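Local coordinates for protein ribonucleoside-diphosphate reductase (Pseudomonas aeruginosa, PDB 5IM3) that probably reduces ribonucleoside diphosphates to the deoxyribonucleotide precursors of DNA, under allosteric control by bound nucleotides such as dATP, at residues D405-R410 against A452-W457; E462-L467 against M481-W486; H560-F565 against T903-A908. All coordinates share one frame; numbering follows the deposited sequence.

Contact 1: residues D405-R410 against A452-W457; sequences DWTPVR and AYLETW. With DTP (2'-deoxyadenosine 5'-triphosphate), chain G.
The two branches of T407 reach E455 in different ways because chi1, at -65°, sets OG1 beside its own backbone N and turns CG2 away from that nitrogen. OG1 accepts the backbone N-H of E455 at 2.9 Å from its N, in a bond bent to 135°, while CG2 of T407 packs 3.7 Å from CB of E455 and grazes the indole of W457. From the strand, L454 carries CG anti to its backbone N (chi1 -160°) and brings CD1 to 3.8 Å from CA of T407. Next to them CD1 of W406 packs 3.9 Å from CB of A452, and the backbone N of W406 donates to O of Y453 at 3.1 Å. That bond continues the parallel pairing of strands 401-405 and 450-455, whose last bridge joins D405 with Y453 before the chain leaves the sheet. The departure is an Asx turn, in which OD1 of D405 takes the N-H of T407 from above the carboxylate plane, overlapped by a type I turn from W406 to V409. Beyond it R410 offers NH2 to O3G of dATP, 2.9 Å away, and lays one guanidinium face over C5' of the sugar. D380 holds NE of R410 in a salt bridge, and K397 and V440 of the second subunit also bind this nucleotide, as at the specificity site of class I reductases. Two carboxylates, D405 and E455, thus lie buried near each other without touching; H513 bonds to both and K566 forms a salt bridge with E455, which probably moderates their repulsion.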
loop_
_atom_site.group_PDB
_atom_site.type_symbol
_atom_site.label_atom_id
_atom_site.label_comp_id
_atom_site.label_asym_id
_atom_site.label_seq_id
_atom_site.Cartn_x
_atom_site.Cartn_y
_atom_site.Cartn_z
ATOM N N ASP A 405 22.463 -12.845 31.626
ATOM C CA ASP A 405 22.264 -11.441 31.976
ATOM C C ASP A 405 23.448 -10.626 31.458
ATOM O O ASP A 405 24.548 -10.690 32.017
ATOM C CB ASP A 405 22.115 -11.285 33.485
ATOM C CG ASP A 405 22.352 -9.859 33.947
ATOM O OD1 ASP A 405 21.944 -8.925 33.226
ATOM O OD2 ASP A 405 22.955 -9.672 35.026
ATOM N N TRP A 406 23.222 -9.847 30.402
ATOM C CA TRP A 406 24.265 -9.033 29.795
ATOM C C TRP A 406 24.208 -7.574 30.219
ATOM O O TRP A 406 25.029 -6.775 29.759
ATOM C CB TRP A 406 24.183 -9.146 28.271
ATOM C CG TRP A 406 24.829 -10.398 27.800
ATOM C CD1 TRP A 406 24.258 -11.636 27.709
ATOM C CD2 TRP A 406 26.193 -10.555 27.398
ATOM N NE1 TRP A 406 25.181 -12.551 27.264
ATOM C CE2 TRP A 406 26.376 -11.913 27.065
ATOM C CE3 TRP A 406 27.276 -9.681 27.283
ATOM C CZ2 TRP A 406 27.599 -12.412 26.622
ATOM C CZ3 TRP A 406 28.487 -10.180 26.844
ATOM C CH2 TRP A 406 28.639 -11.532 26.518
ATOM N N THR A 407 23.287 -7.217 31.108
ATOM C CA THR A 407 23.143 -5.828 31.527
ATOM C C THR A 407 24.423 -5.212 32.083
ATOM O O THR A 407 24.670 -4.028 31.801
ATOM C CB THR A 407 22.011 -5.735 32.556
ATOM O OG1 THR A 407 20.770 -6.082 31.927
ATOM C CG2 THR A 407 21.905 -4.333 33.148
ATOM N N PRO A 408 25.253 -5.911 32.865
ATOM C CA PRO A 408 26.413 -5.233 33.475
ATOM C C PRO A 408 27.444 -4.734 32.474
ATOM O O PRO A 408 28.259 -3.874 32.835
ATOM C CB PRO A 408 27.012 -6.311 34.396
ATOM C CG PRO A 408 25.907 -7.289 34.626
ATOM C CD PRO A 408 25.106 -7.292 33.357
ATOM N N VAL A 409 27.437 -5.232 31.242
ATOM C CA VAL A 409 28.492 -4.928 30.279
ATOM C C VAL A 409 28.252 -3.544 29.684
ATOM O O VAL A 409 27.155 -3.246 29.200
ATOM C CB VAL A 409 28.550 -6.012 29.190
ATOM C CG1 VAL A 409 29.574 -5.666 28.120
ATOM C CG2 VAL A 409 28.873 -7.363 29.816
ATOM N N ARG A 410 29.290 -2.706 29.696
ATOM C CA ARG A 410 29.144 -1.295 29.352
ATOM C C ARG A 410 28.788 -1.110 27.880
ATOM O O ARG A 410 29.152 -1.912 27.016
ATOM C CB ARG A 410 30.423 -0.532 29.689
ATOM C CG ARG A 410 31.660 -0.985 28.936
ATOM C CD ARG A 410 32.908 -0.313 29.493
ATOM N NE ARG A 410 33.148 -0.692 30.883
ATOM C CZ ARG A 410 34.241 -0.387 31.573
ATOM N NH1 ARG A 410 35.216 0.317 31.011
ATOM N NH2 ARG A 410 34.362 -0.790 32.829
ATOM N N ALA A 452 19.597 -14.007 25.756
ATOM C CA ALA A 452 20.276 -12.870 26.361
ATOM C C ALA A 452 19.262 -11.867 26.899
ATOM O O ALA A 452 18.268 -11.553 26.238
ATOM C CB ALA A 452 21.198 -12.190 25.347
ATOM N N TYR A 453 19.517 -11.373 28.109
ATOM C CA TYR A 453 18.659 -10.404 28.776
ATOM C C TYR A 453 19.367 -9.058 28.879
ATOM O O TYR A 453 20.574 -8.999 29.132
ATOM C CB TYR A 453 18.277 -10.882 30.178
ATOM C CG TYR A 453 17.226 -11.965 30.215
ATOM C CD1 TYR A 453 17.550 -13.286 29.930
ATOM C CD2 TYR A 453 15.920 -11.675 30.580
ATOM C CE1 TYR A 453 16.596 -14.281 29.981
ATOM C CE2 TYR A 453 14.956 -12.666 30.632
ATOM C CZ TYR A 453 15.303 -13.968 30.330
ATOM O OH TYR A 453 14.355 -14.960 30.379
ATOM N N LEU A 454 18.610 -7.977 28.695
ATOM C CA LEU A 454 19.150 -6.630 28.837
ATOM C C LEU A 454 18.116 -5.734 29.504
ATOM O O LEU A 454 16.934 -5.775 29.157
ATOM C CB LEU A 454 19.553 -6.043 27.484
ATOM C CG LEU A 454 20.534 -4.875 27.568
ATOM C CD1 LEU A 454 21.916 -5.372 27.970
ATOM C CD2 LEU A 454 20.588 -4.121 26.250
ATOM N N GLU A 455 18.569 -4.926 30.458
ATOM C CA GLU A 455 17.680 -4.037 31.190
ATOM C C GLU A 455 17.355 -2.803 30.348
ATOM O O GLU A 455 18.145 -2.379 29.498
ATOM C CB GLU A 455 18.318 -3.639 32.523
ATOM C CG GLU A 455 17.333 -3.177 33.585
ATOM C CD GLU A 455 17.898 -3.267 34.990
ATOM O OE1 GLU A 455 18.704 -4.188 35.257
ATOM O OE2 GLU A 455 17.535 -2.422 35.833
ATOM N N THR A 456 16.173 -2.224 30.598
ATOM C CA THR A 456 15.557 -1.301 29.644
ATOM C C THR A 456 16.213 0.079 29.602
ATOM O O THR A 456 15.995 0.818 28.634
ATOM C CB THR A 456 14.065 -1.148 29.958
ATOM O OG1 THR A 456 13.495 -2.439 30.207
ATOM C CG2 THR A 456 13.335 -0.514 28.786
ATOM N N TRP A 457 16.996 0.451 30.612
ATOM C CA TRP A 457 17.745 1.702 30.575
ATOM C C TRP A 457 19.124 1.546 29.942
ATOM O O TRP A 457 19.834 2.545 29.783
ATOM C CB TRP A 457 17.895 2.283 31.988
ATOM C CG TRP A 457 18.429 1.316 33.005
ATOM C CD1 TRP A 457 17.709 0.646 33.953
ATOM C CD2 TRP A 457 19.793 0.911 33.180
ATOM N NE1 TRP A 457 18.537 -0.146 34.706
ATOM C CE2 TRP A 457 19.822 -0.006 34.251
ATOM C CE3 TRP A 457 20.991 1.231 32.536
ATOM C CZ2 TRP A 457 21.000 -0.603 34.693
ATOM C CZ3 TRP A 457 22.164 0.635 32.977
ATOM C CH2 TRP A 457 22.158 -0.269 34.045
HETATM P PG DTP G . 38.147 -0.697 33.925
HETATM O O1G DTP G . 38.111 0.213 32.744
HETATM O O2G DTP G . 38.347 0.042 35.249
HETATM O O3G DTP G . 36.877 -1.539 34.046
HETATM P PB DTP G . 39.293 -3.320 33.591
HETATM O O1B DTP G . 38.132 -3.882 34.305
HETATM O O2B DTP G . 40.593 -3.958 34.079
HETATM O O3B DTP G . 39.342 -1.744 33.822
HETATM P PA DTP G . 38.299 -4.674 31.325
HETATM O O1A DTP G . 37.625 -5.325 32.436
HETATM O O2A DTP G . 39.191 -5.692 30.653
HETATM O O3A DTP G . 39.178 -3.551 32.019
HETATM O "O5'" DTP G . 37.230 -4.120 30.306
HETATM C "C5'" DTP G . 36.059 -3.397 30.740
HETATM C "C4'" DTP G . 35.051 -3.346 29.618
HETATM O "O4'" DTP G . 35.700 -2.888 28.412
HETATM C "C3'" DTP G . 34.375 -4.674 29.276
HETATM O "O3'" DTP G . 32.988 -4.470 29.006
HETATM C "C2'" DTP G . 35.108 -5.131 28.021
HETATM C "C1'" DTP G . 35.509 -3.823 27.362
HETATM N N9 DTP G . 36.747 -3.900 26.600
HETATM C C8 DTP G . 38.016 -3.842 27.113
HETATM N N7 DTP G . 38.962 -3.995 26.219
HETATM C C5 DTP G . 38.267 -4.153 25.029
HETATM C C6 DTP G . 38.692 -4.344 23.702
HETATM N N6 DTP G . 39.973 -4.411 23.334
HETATM N N1 DTP G . 37.740 -4.454 22.749
HETATM C C2 DTP G . 36.456 -4.375 23.110
HETATM N N3 DTP G . 35.936 -4.202 24.327
HETATM C C4 DTP G . 36.902 -4.096 25.250
#

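Contact 2: residues E462-L467 against M481-W486; sequences EEFLEL and MNTANW
F464 crosses from the helix to the strand by the extended course of its side chain: CG stands anti to the backbone N (chi1 -173°), and the ring arrives with its far end against T483. CZ of F464 lies 3.6 Å from CB of T483, and CE2 of the same ring comes 3.5 Å from O of A484. The ring meets both obliquely, and the side chains of F464 and T483 run antiparallel past one another. T483 divides its own side chain between two environments. With chi1 at 57° its hydroxyl sits between the backbone N and the carbonyl carbon and meets a water 2.8 Å from OG1, which also lies 2.9 Å from O of F464, a probable hydrogen bond; CG2 of T483 instead packs 3.9 Å from CD1 of L467. That leucine methyl also comes 4.2 Å from CE of M481, whose otherwise extended chain bends at its last torsion. Further along the strand N485 lies across L465, nearly perpendicular to it, CD2 of L465 resting 3.5 Å from ND2 of N485. No direct hydrogen bond spans the two segments, so the helix is held to the strand by van der Waals packing, mostly of apolar groups, and a bridging water. Helix 461-465 is the connection of a beta-alpha-beta crossover between the neighbouring parallel strands 450-455 and 482-487, and it rests on the second of them. Helix 427-440 adjoins both segments, V427 at its start packing on L467 and V433 and N434 on M481, while strand 562-565 flanks strand 482-487 on its other side from 450-455.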
loop_
_atom_site.group_PDB
_atom_site.type_symbol
_atom_site.label_atom_id
_atom_site.label_comp_id
_atom_site.label_asym_id
_atom_site.label_seq_id
_atom_site.Cartn_x
_atom_site.Cartn_y
_atom_site.Cartn_z
ATOM N N GLU A 462 18.289 -0.075 22.200
ATOM C CA GLU A 462 17.644 0.108 20.903
ATOM C C GLU A 462 18.208 -0.857 19.865
ATOM O O GLU A 462 17.454 -1.474 19.105
ATOM C CB GLU A 462 17.792 1.560 20.439
ATOM C CG GLU A 462 17.006 2.549 21.289
ATOM C CD GLU A 462 17.318 3.995 20.961
ATOM O OE1 GLU A 462 18.516 4.343 20.870
ATOM O OE2 GLU A 462 16.365 4.787 20.793
ATOM N N GLU A 463 19.532 -0.994 19.807
ATOM C CA GLU A 463 20.118 -2.021 18.951
ATOM C C GLU A 463 19.678 -3.416 19.392
ATOM O O GLU A 463 19.469 -4.296 18.551
ATOM C CB GLU A 463 21.646 -1.904 18.965
ATOM C CG GLU A 463 22.369 -2.794 17.958
ATOM C CD GLU A 463 23.887 -2.689 18.064
ATOM O OE1 GLU A 463 24.381 -2.086 19.044
ATOM O OE2 GLU A 463 24.589 -3.219 17.173
ATOM N N PHE A 464 19.512 -3.623 20.702
ATOM C CA PHE A 464 19.125 -4.933 21.228
ATOM C C PHE A 464 17.767 -5.371 20.693
ATOM O O PHE A 464 17.581 -6.538 20.334
ATOM C CB PHE A 464 19.106 -4.877 22.758
ATOM C CG PHE A 464 18.897 -6.207 23.435
ATOM C CD1 PHE A 464 19.945 -7.100 23.584
ATOM C CD2 PHE A 464 17.659 -6.540 23.971
ATOM C CE1 PHE A 464 19.761 -8.314 24.231
ATOM C CE2 PHE A 464 17.468 -7.753 24.617
ATOM C CZ PHE A 464 18.523 -8.639 24.747
ATOM N N LEU A 465 16.805 -4.447 20.632
ATOM C CA LEU A 465 15.456 -4.801 20.205
ATOM C C LEU A 465 15.414 -5.310 18.772
ATOM O O LEU A 465 14.457 -5.998 18.404
ATOM C CB LEU A 465 14.519 -3.596 20.340
ATOM C CG LEU A 465 14.426 -2.930 21.713
ATOM C CD1 LEU A 465 13.444 -1.775 21.666
ATOM C CD2 LEU A 465 14.020 -3.916 22.782
ATOM N N GLU A 466 16.421 -4.996 17.959
ATOM C CA GLU A 466 16.381 -5.295 16.533
ATOM C C GLU A 466 17.240 -6.488 16.153
ATOM O O GLU A 466 17.369 -6.790 14.962
ATOM C CB GLU A 466 16.821 -4.074 15.724
ATOM C CG GLU A 466 16.025 -2.819 16.013
ATOM C CD GLU A 466 16.137 -1.799 14.897
ATOM O OE1 GLU A 466 15.321 -0.854 14.868
ATOM O OE2 GLU A 466 17.031 -1.952 14.037
ATOM N N LEU A 467 17.820 -7.182 17.133
ATOM C CA LEU A 467 18.763 -8.255 16.836
ATOM C C LEU A 467 18.153 -9.384 16.015
ATOM O O LEU A 467 18.900 -10.128 15.372
ATOM C CB LEU A 467 19.334 -8.817 18.140
ATOM C CG LEU A 467 20.360 -7.945 18.870
ATOM C CD1 LEU A 467 20.681 -8.522 20.242
ATOM C CD2 LEU A 467 21.631 -7.808 18.042
ATOM N N MET A 481 20.199 -16.633 18.480
ATOM C CA MET A 481 20.194 -16.325 19.900
ATOM C C MET A 481 18.870 -15.673 20.256
ATOM O O MET A 481 18.368 -14.827 19.509
ATOM C CB MET A 481 21.356 -15.384 20.264
ATOM C CG MET A 481 21.522 -15.118 21.750
ATOM S SD MET A 481 22.680 -13.779 22.101
ATOM C CE MET A 481 21.661 -12.363 21.695
ATOM N N ASN A 482 18.306 -16.069 21.387
ATOM C CA ASN A 482 17.089 -15.445 21.878
ATOM C C ASN A 482 17.435 -14.199 22.689
ATOM O O ASN A 482 18.550 -14.039 23.188
ATOM C CB ASN A 482 16.270 -16.426 22.727
ATOM C CG ASN A 482 15.691 -17.580 21.910
ATOM O OD1 ASN A 482 15.880 -18.749 22.248
ATOM N ND2 ASN A 482 14.980 -17.255 20.841
ATOM N N THR A 483 16.454 -13.310 22.807
ATOM C CA THR A 483 16.606 -12.061 23.533
ATOM C C THR A 483 15.380 -11.847 24.405
ATOM O O THR A 483 14.279 -12.298 24.072
ATOM C CB THR A 483 16.767 -10.864 22.576
ATOM O OG1 THR A 483 15.647 -10.817 21.692
ATOM C CG2 THR A 483 18.046 -10.976 21.754
ATOM N N ALA A 484 15.572 -11.150 25.527
ATOM C CA ALA A 484 14.460 -10.810 26.402
ATOM C C ALA A 484 14.727 -9.476 27.081
ATOM O O ALA A 484 15.867 -9.170 27.432
ATOM C CB ALA A 484 14.219 -11.892 27.458
ATOM N N ASN A 485 13.665 -8.694 27.265
ATOM C CA ASN A 485 13.743 -7.457 28.027
ATOM C C ASN A 485 13.666 -7.741 29.523
ATOM O O ASN A 485 12.828 -8.524 29.980
ATOM C CB ASN A 485 12.607 -6.510 27.634
ATOM C CG ASN A 485 12.771 -5.937 26.239
ATOM O OD1 ASN A 485 11.960 -6.200 25.347
ATOM N ND2 ASN A 485 13.809 -5.132 26.049
ATOM N N TRP A 486 14.541 -7.086 30.281
ATOM C CA TRP A 486 14.541 -7.119 31.745
ATOM C C TRP A 486 14.020 -5.754 32.203
ATOM O O TRP A 486 14.777 -4.793 32.327
ATOM C CB TRP A 486 15.949 -7.426 32.259
ATOM C CG TRP A 486 16.052 -7.780 33.714
ATOM C CD1 TRP A 486 16.792 -7.132 34.660
ATOM C CD2 TRP A 486 15.415 -8.876 34.383
ATOM N NE1 TRP A 486 16.652 -7.754 35.878
ATOM C CE2 TRP A 486 15.813 -8.827 35.735
ATOM C CE3 TRP A 486 14.549 -9.890 33.971
ATOM C CZ2 TRP A 486 15.371 -9.755 36.679
ATOM C CZ3 TRP A 486 14.107 -10.811 34.912
ATOM C CH2 TRP A 486 14.517 -10.735 36.249
HETATM O O HOH W 1 15.914 -8.854 19.751
#

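Contact 3: residues H560-F565 against T903-A908; sequences HPWLTF and TYYLRA
Both faces of the W562 indole are occupied: CD1 of Y904 stands 4.0 Å above the middle of one, and CD2 of H560 lies 3.5 Å over the rim of the other. Y904 approaches edge first, making a T-shaped pair with the six-membered ring of W562, centroids 5.0 Å apart and planes at 74°. W562 in turn points its own edge at a face of Y905, a second edge-to-face pair with the planes at 72°, and CZ2 of W562 comes 3.7 Å from CE1 of Y905. On the opposite face of Y905 lies NH2 of R907, offset toward the rim. This aromatic cluster joins parts of the barrel domain that are far apart in sequence: strand 562-565, which pairs with strand 482-487 in the large sheet, and the approach to strand 906-909, which pairs with 878-881 in a separate two-stranded sheet. Next to the rings T903 grips O of L563 twice. Its backbone N donates at 2.9 Å nearly in line with the C=O of L563, and OG1 of T903 donates at 2.8 Å in the carbonyl plane, on a lone pair; chi1 of 70°, with the hydroxyl between backbone N and carbonyl carbon, puts it there. A water accepts from N of L563 and donates to O of Y904, and it also lies close to OG1 of T903. Y892 of helix 885-897 packs against both L563 and T903.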
loop_
_atom_site.group_PDB
_atom_site.type_symbol
_atom_site.label_atom_id
_atom_site.label_comp_id
_atom_site.label_asym_id
_atom_site.label_seq_id
_atom_site.Cartn_x
_atom_site.Cartn_y
_atom_site.Cartn_z
ATOM N N HIS A 560 10.789 -11.211 19.238
ATOM C CA HIS A 560 11.791 -10.936 20.256
ATOM C C HIS A 560 12.015 -9.433 20.313
ATOM O O HIS A 560 11.738 -8.725 19.338
ATOM C CB HIS A 560 13.108 -11.661 19.947
ATOM C CG HIS A 560 12.966 -13.147 19.835
ATOM N ND1 HIS A 560 12.627 -13.775 18.655
ATOM C CD2 HIS A 560 13.108 -14.128 20.758
ATOM C CE1 HIS A 560 12.570 -15.079 18.856
ATOM N NE2 HIS A 560 12.858 -15.319 20.124
ATOM N N PRO A 561 12.516 -8.910 21.447
ATOM C CA PRO A 561 12.777 -9.640 22.694
ATOM C C PRO A 561 11.514 -9.897 23.503
ATOM O O PRO A 561 10.552 -9.130 23.403
ATOM C CB PRO A 561 13.726 -8.705 23.466
ATOM C CG PRO A 561 14.201 -7.698 22.470
ATOM C CD PRO A 561 13.087 -7.554 21.488
ATOM N N TRP A 562 11.516 -10.964 24.296
ATOM C CA TRP A 562 10.401 -11.230 25.189
ATOM C C TRP A 562 10.351 -10.171 26.289
ATOM O O TRP A 562 11.293 -9.401 26.494
ATOM C CB TRP A 562 10.523 -12.630 25.790
ATOM C CG TRP A 562 10.582 -13.707 24.751
ATOM C CD1 TRP A 562 9.864 -13.768 23.595
ATOM C CD2 TRP A 562 11.418 -14.870 24.766
ATOM N NE1 TRP A 562 10.190 -14.901 22.893
ATOM C CE2 TRP A 562 11.146 -15.593 23.589
ATOM C CE3 TRP A 562 12.372 -15.370 25.661
ATOM C CZ2 TRP A 562 11.790 -16.792 23.283
ATOM C CZ3 TRP A 562 13.010 -16.560 25.355
ATOM C CH2 TRP A 562 12.717 -17.256 24.178
ATOM N N LEU A 563 9.230 -10.139 27.002
ATOM C CA LEU A 563 8.982 -9.159 28.054
ATOM C C LEU A 563 8.967 -9.868 29.403
ATOM O O LEU A 563 8.101 -10.714 29.653
ATOM C CB LEU A 563 7.658 -8.432 27.817
ATOM C CG LEU A 563 7.642 -7.255 26.835
ATOM C CD1 LEU A 563 8.212 -7.618 25.476
ATOM C CD2 LEU A 563 6.218 -6.731 26.677
ATOM N N THR A 564 9.923 -9.524 30.266
ATOM C CA THR A 564 9.983 -10.037 31.629
ATOM C C THR A 564 10.198 -8.868 32.579
ATOM O O THR A 564 10.788 -7.851 32.204
ATOM C CB THR A 564 11.106 -11.077 31.804
ATOM O OG1 THR A 564 12.379 -10.437 31.679
ATOM C CG2 THR A 564 10.989 -12.187 30.757
ATOM N N PHE A 565 9.724 -9.018 33.815
ATOM C CA PHE A 565 9.630 -7.903 34.753
ATOM C C PHE A 565 10.568 -8.120 35.935
ATOM O O PHE A 565 10.403 -9.069 36.710
ATOM C CB PHE A 565 8.183 -7.719 35.202
ATOM C CG PHE A 565 7.256 -7.417 34.065
ATOM C CD1 PHE A 565 7.341 -6.208 33.397
ATOM C CD2 PHE A 565 6.329 -8.351 33.638
ATOM C CE1 PHE A 565 6.504 -5.926 32.337
ATOM C CE2 PHE A 565 5.488 -8.074 32.576
ATOM C CZ PHE A 565 5.579 -6.860 31.925
ATOM N N THR A 903 6.574 -12.996 30.595
ATOM C CA THR A 903 5.818 -13.458 29.445
ATOM C C THR A 903 6.793 -14.140 28.500
ATOM O O THR A 903 8.008 -13.941 28.582
ATOM C CB THR A 903 5.068 -12.324 28.711
ATOM O OG1 THR A 903 6.002 -11.471 28.036
ATOM C CG2 THR A 903 4.231 -11.502 29.684
ATOM N N TYR A 904 6.246 -14.951 27.603
ATOM C CA TYR A 904 7.054 -15.818 26.759
ATOM C C TYR A 904 6.800 -15.470 25.295
ATOM O O TYR A 904 6.764 -14.287 24.940
ATOM C CB TYR A 904 6.726 -17.283 27.083
ATOM C CG TYR A 904 7.748 -18.320 26.653
ATOM C CD1 TYR A 904 9.031 -17.960 26.263
ATOM C CD2 TYR A 904 7.414 -19.670 26.633
ATOM C CE1 TYR A 904 9.951 -18.915 25.869
ATOM C CE2 TYR A 904 8.324 -20.627 26.238
ATOM C CZ TYR A 904 9.588 -20.248 25.858
ATOM O OH TYR A 904 10.493 -21.209 25.469
ATOM N N TYR A 905 6.612 -16.473 24.440
ATOM C CA TYR A 905 6.371 -16.212 23.028
ATOM C C TYR A 905 5.088 -15.419 22.827
ATOM O O TYR A 905 4.110 -15.571 23.563
ATOM C CB TYR A 905 6.261 -17.518 22.245
ATOM C CG TYR A 905 7.565 -18.231 22.005
ATOM C CD1 TYR A 905 8.442 -17.798 21.022
ATOM C CD2 TYR A 905 7.908 -19.356 22.741
ATOM C CE1 TYR A 905 9.632 -18.455 20.790
ATOM C CE2 TYR A 905 9.093 -20.021 22.516
ATOM C CZ TYR A 905 9.951 -19.569 21.540
ATOM O OH TYR A 905 11.136 -20.235 21.318
ATOM N N LEU A 906 5.097 -14.573 21.802
ATOM C CA LEU A 906 3.886 -13.966 21.274
ATOM C C LEU A 906 3.519 -14.692 19.985
ATOM O O LEU A 906 4.336 -14.779 19.061
ATOM C CB LEU A 906 4.075 -12.471 21.016
ATOM C CG LEU A 906 2.936 -11.790 20.247
ATOM C CD1 LEU A 906 1.649 -11.795 21.056
ATOM C CD2 LEU A 906 3.328 -10.379 19.869
ATOM N N ARG A 907 2.305 -15.230 19.937
ATOM C CA ARG A 907 1.743 -15.815 18.725
ATOM C C ARG A 907 0.669 -14.856 18.225
ATOM O O ARG A 907 -0.369 -14.687 18.871
ATOM C CB ARG A 907 1.176 -17.204 19.002
ATOM C CG ARG A 907 2.201 -18.191 19.540
ATOM C CD ARG A 907 3.110 -18.714 18.439
ATOM N NE ARG A 907 4.038 -19.726 18.946
ATOM C CZ ARG A 907 5.325 -19.517 19.207
ATOM N NH1 ARG A 907 5.876 -18.326 19.005
ATOM N NH2 ARG A 907 6.072 -20.514 19.667
ATOM N N ALA A 908 0.929 -14.213 17.089
ATOM C CA ALA A 908 0.083 -13.141 16.587
ATOM C C ALA A 908 -0.409 -13.460 15.180
ATOM O O ALA A 908 0.353 -13.946 14.338
ATOM C CB ALA A 908 0.837 -11.807 16.584
HETATM O O HOH W 2 7.045 -11.853 25.823
#

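All three contacts are buried and share one sheet of the barrel domain, in which strands 401-405, 450-455, 482-487 and 562-565 stand side by side. Contact 1 uses strand 450-455 and contact 2 its neighbour 482-487; N of A452 lies 2.8 Å from O of N482, a probable hydrogen bond. Contacts 2 and 3 meet where N of N485 probably bonds to O of W562. Their chemistry differs with place. Contact 1, at a strand end near bound dATP, joins by neutral hydrogen bonds, its charged groups finding partners outside it; contact 2, between helix and strand, is chiefly apolar; contact 3, where remote chain parts meet, combines edge-to-face aromatic rings with a carbonyl that accepts two hydrogen bonds.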